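Local coordinates for histone acetyltransferase (Trypanosoma brucei brucei, PDB 6IF4), which probably acetylates protein lysines with acetyl-CoA as a MYST-family enzyme, the present chain being its presumed N-terminal Tudor (Tudor-knot) domain, at residues I22-A27 / L36-Y41. Numbering follows the deposited sequence.
Sequences IIQEVA and LYYVHY
A classic beta bulge sets two residues, Gln24 and Glu25, opposite the single Tyr38 and interrupts an otherwise regular antiparallel hairpin. Tyr38 O accepts a short bond from Gln24 N (2.6 Å) and a weak second one from Glu25 N (3.4 Å), while Tyr38 N returns a bond to Glu25 O. The extra residue moves the register by one: Ile22 pairs with His40 before the bulge and Ala27 with Leu36 beyond it, each through two backbone hydrogen bonds. It also points the Gln24 CB toward the partner strand, and the side chain then reaches between Tyr38 and His40. The Gln24 chain, bent at chi2 (-144°), runs alongside Tyr38 and brings NE2 to the edge of the phenol ring, 3.7 Å from Tyr38 CD2, with amide and ring planes 63° apart. Its OE1 instead lies 3.7 Å from His40 CB, a van der Waals contact; His40 ND1 and Asp49 OD1 are hydrogen-bonded. On the other face the contacts of Ile23, Val26, Tyr37 and Val39 are apolar. Val26 CG2 meets the edge of the Tyr37 ring, 3.6 Å from Tyr37 CD1, and the Ile23 CD1 methyl approaches the same ring atom obliquely at 3.9 Å. Tyr37 CG lies anti to its carbonyl carbon (chi1 -50°), which sets the ring beside Val26. Ile23, Tyr37 and Val39 are buried in the core of the small SH3-like fold, where Leu57 of strand 57-59 touches all three and Phe4 meets Tyr37 edge-to-face. Strands 9-13 and 50-53 flank the hairpin, next to 18-28 and 35-41 respectively.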
loop_
_atom_site.group_PDB
_atom_site.type_symbol
_atom_site.label_atom_id
_atom_site.label_comp_id
_atom_site.label_asym_id
_atom_site.label_seq_id
_atom_site.Cartn_x
_atom_site.Cartn_y
_atom_site.Cartn_z
ATOM N N ILE B 22 1.263 -6.298 0.642
ATOM C CA ILE B 22 0.490 -6.366 1.873
ATOM C C ILE B 22 0.628 -5.017 2.560
ATOM O O ILE B 22 1.655 -4.343 2.445
ATOM C CB ILE B 22 0.964 -7.511 2.807
ATOM C CG1 ILE B 22 0.794 -8.877 2.142
ATOM C CG2 ILE B 22 0.216 -7.494 4.135
ATOM C CD1 ILE B 22 1.530 -9.994 2.856
ATOM N N ILE B 23 -0.422 -4.605 3.255
ATOM C CA ILE B 23 -0.411 -3.337 3.968
ATOM C C ILE B 23 0.134 -3.563 5.371
ATOM O O ILE B 23 -0.426 -4.340 6.152
ATOM C CB ILE B 23 -1.806 -2.709 3.985
ATOM C CG1 ILE B 23 -2.075 -2.174 2.580
ATOM C CG2 ILE B 23 -1.891 -1.594 5.013
ATOM C CD1 ILE B 23 -3.401 -1.647 2.393
ATOM N N GLN B 24 1.233 -2.881 5.687
ATOM C CA GLN B 24 1.879 -3.027 6.982
ATOM C C GLN B 24 1.342 -2.063 8.015
ATOM O O GLN B 24 1.277 -2.409 9.200
ATOM C CB GLN B 24 3.381 -2.771 6.855
ATOM C CG GLN B 24 4.171 -3.831 6.119
ATOM C CD GLN B 24 5.543 -4.028 6.729
ATOM O OE1 GLN B 24 6.159 -5.089 6.583
ATOM N NE2 GLN B 24 6.019 -3.014 7.446
ATOM N N GLU B 25 0.928 -0.875 7.584
ATOM C CA GLU B 25 0.520 0.182 8.491
ATOM C C GLU B 25 -0.445 1.098 7.763
ATOM O O GLU B 25 -0.412 1.211 6.535
ATOM C CB GLU B 25 1.717 1.010 8.991
ATOM C CG GLU B 25 2.711 0.271 9.862
ATOM C CD GLU B 25 2.147 -0.087 11.221
ATOM O OE1 GLU B 25 1.150 0.538 11.637
ATOM O OE2 GLU B 25 2.705 -0.993 11.875
ATOM N N VAL B 26 -1.315 1.737 8.534
ATOM C CA VAL B 26 -2.216 2.764 8.036
ATOM C C VAL B 26 -1.984 4.016 8.868
ATOM O O VAL B 26 -1.799 3.932 10.088
ATOM C CB VAL B 26 -3.689 2.309 8.109
ATOM C CG1 VAL B 26 -4.628 3.441 7.717
ATOM C CG2 VAL B 26 -3.913 1.097 7.218
ATOM N N ALA B 27 -1.989 5.173 8.213
ATOM C CA ALA B 27 -1.793 6.428 8.918
ATOM C C ALA B 27 -2.565 7.523 8.203
ATOM O O ALA B 27 -2.641 7.544 6.971
ATOM C CB ALA B 27 -0.310 6.805 9.002
ATOM N N LEU B 36 -2.946 7.075 4.215
ATOM C CA LEU B 36 -1.749 6.572 3.513
ATOM C C LEU B 36 -1.417 5.195 4.098
ATOM O O LEU B 36 -1.591 4.983 5.268
ATOM C CB LEU B 36 -0.575 7.530 3.642
ATOM C CG LEU B 36 -0.819 8.914 3.070
ATOM C CD1 LEU B 36 0.371 9.811 3.284
ATOM C CD2 LEU B 36 -1.191 8.827 1.628
ATOM N N TYR B 37 -0.928 4.336 3.239
ATOM C CA TYR B 37 -0.679 2.944 3.574
ATOM C C TYR B 37 0.793 2.630 3.368
ATOM O O TYR B 37 1.355 2.940 2.314
ATOM C CB TYR B 37 -1.552 2.023 2.718
ATOM C CG TYR B 37 -3.015 2.418 2.711
ATOM C CD1 TYR B 37 -3.883 1.961 3.694
ATOM C CD2 TYR B 37 -3.524 3.262 1.729
ATOM C CE1 TYR B 37 -5.213 2.325 3.697
ATOM C CE2 TYR B 37 -4.856 3.631 1.725
ATOM C CZ TYR B 37 -5.696 3.157 2.711
ATOM O OH TYR B 37 -7.021 3.520 2.715
ATOM N N TYR B 38 1.409 2.018 4.374
ATOM C CA TYR B 38 2.781 1.542 4.263
ATOM C C TYR B 38 2.708 0.120 3.732
ATOM O O TYR B 38 2.311 -0.800 4.454
ATOM C CB TYR B 38 3.494 1.592 5.610
ATOM C CG TYR B 38 4.993 1.455 5.502
ATOM C CD1 TYR B 38 5.746 2.403 4.824
ATOM C CD2 TYR B 38 5.655 0.375 6.071
ATOM C CE1 TYR B 38 7.119 2.283 4.719
ATOM C CE2 TYR B 38 7.026 0.246 5.971
ATOM C CZ TYR B 38 7.754 1.203 5.293
ATOM O OH TYR B 38 9.119 1.079 5.190
ATOM N N VAL B 39 3.077 -0.060 2.472
ATOM C CA VAL B 39 2.904 -1.336 1.794
ATOM C C VAL B 39 4.238 -2.058 1.753
ATOM O O VAL B 39 5.303 -1.434 1.648
ATOM C CB VAL B 39 2.318 -1.148 0.379
ATOM C CG1 VAL B 39 1.192 -0.120 0.404
ATOM C CG2 VAL B 39 3.392 -0.748 -0.620
ATOM N N HIS B 40 4.185 -3.376 1.881
ATOM C CA HIS B 40 5.338 -4.234 1.668
ATOM C C HIS B 40 5.078 -5.089 0.439
ATOM O O HIS B 40 4.046 -5.764 0.356
ATOM C CB HIS B 40 5.607 -5.119 2.889
ATOM C CG HIS B 40 6.602 -6.209 2.635
ATOM N ND1 HIS B 40 7.931 -5.955 2.373
ATOM C CD2 HIS B 40 6.464 -7.556 2.606
ATOM C CE1 HIS B 40 8.568 -7.097 2.186
ATOM N NE2 HIS B 40 7.702 -8.084 2.323
ATOM N N TYR B 41 5.997 -5.045 -0.519
ATOM C CA TYR B 41 5.870 -5.863 -1.713
ATOM C C TYR B 41 6.282 -7.278 -1.348
ATOM O O TYR B 41 7.379 -7.510 -0.829
ATOM C CB TYR B 41 6.713 -5.313 -2.857
ATOM C CG TYR B 41 6.278 -3.933 -3.267
ATOM C CD1 TYR B 41 5.288 -3.749 -4.226
ATOM C CD2 TYR B 41 6.841 -2.811 -2.677
ATOM C CE1 TYR B 41 4.883 -2.480 -4.592
ATOM C CE2 TYR B 41 6.444 -1.548 -3.032
ATOM C CZ TYR B 41 5.467 -1.386 -3.989
ATOM O OH TYR B 41 5.080 -0.117 -4.338
#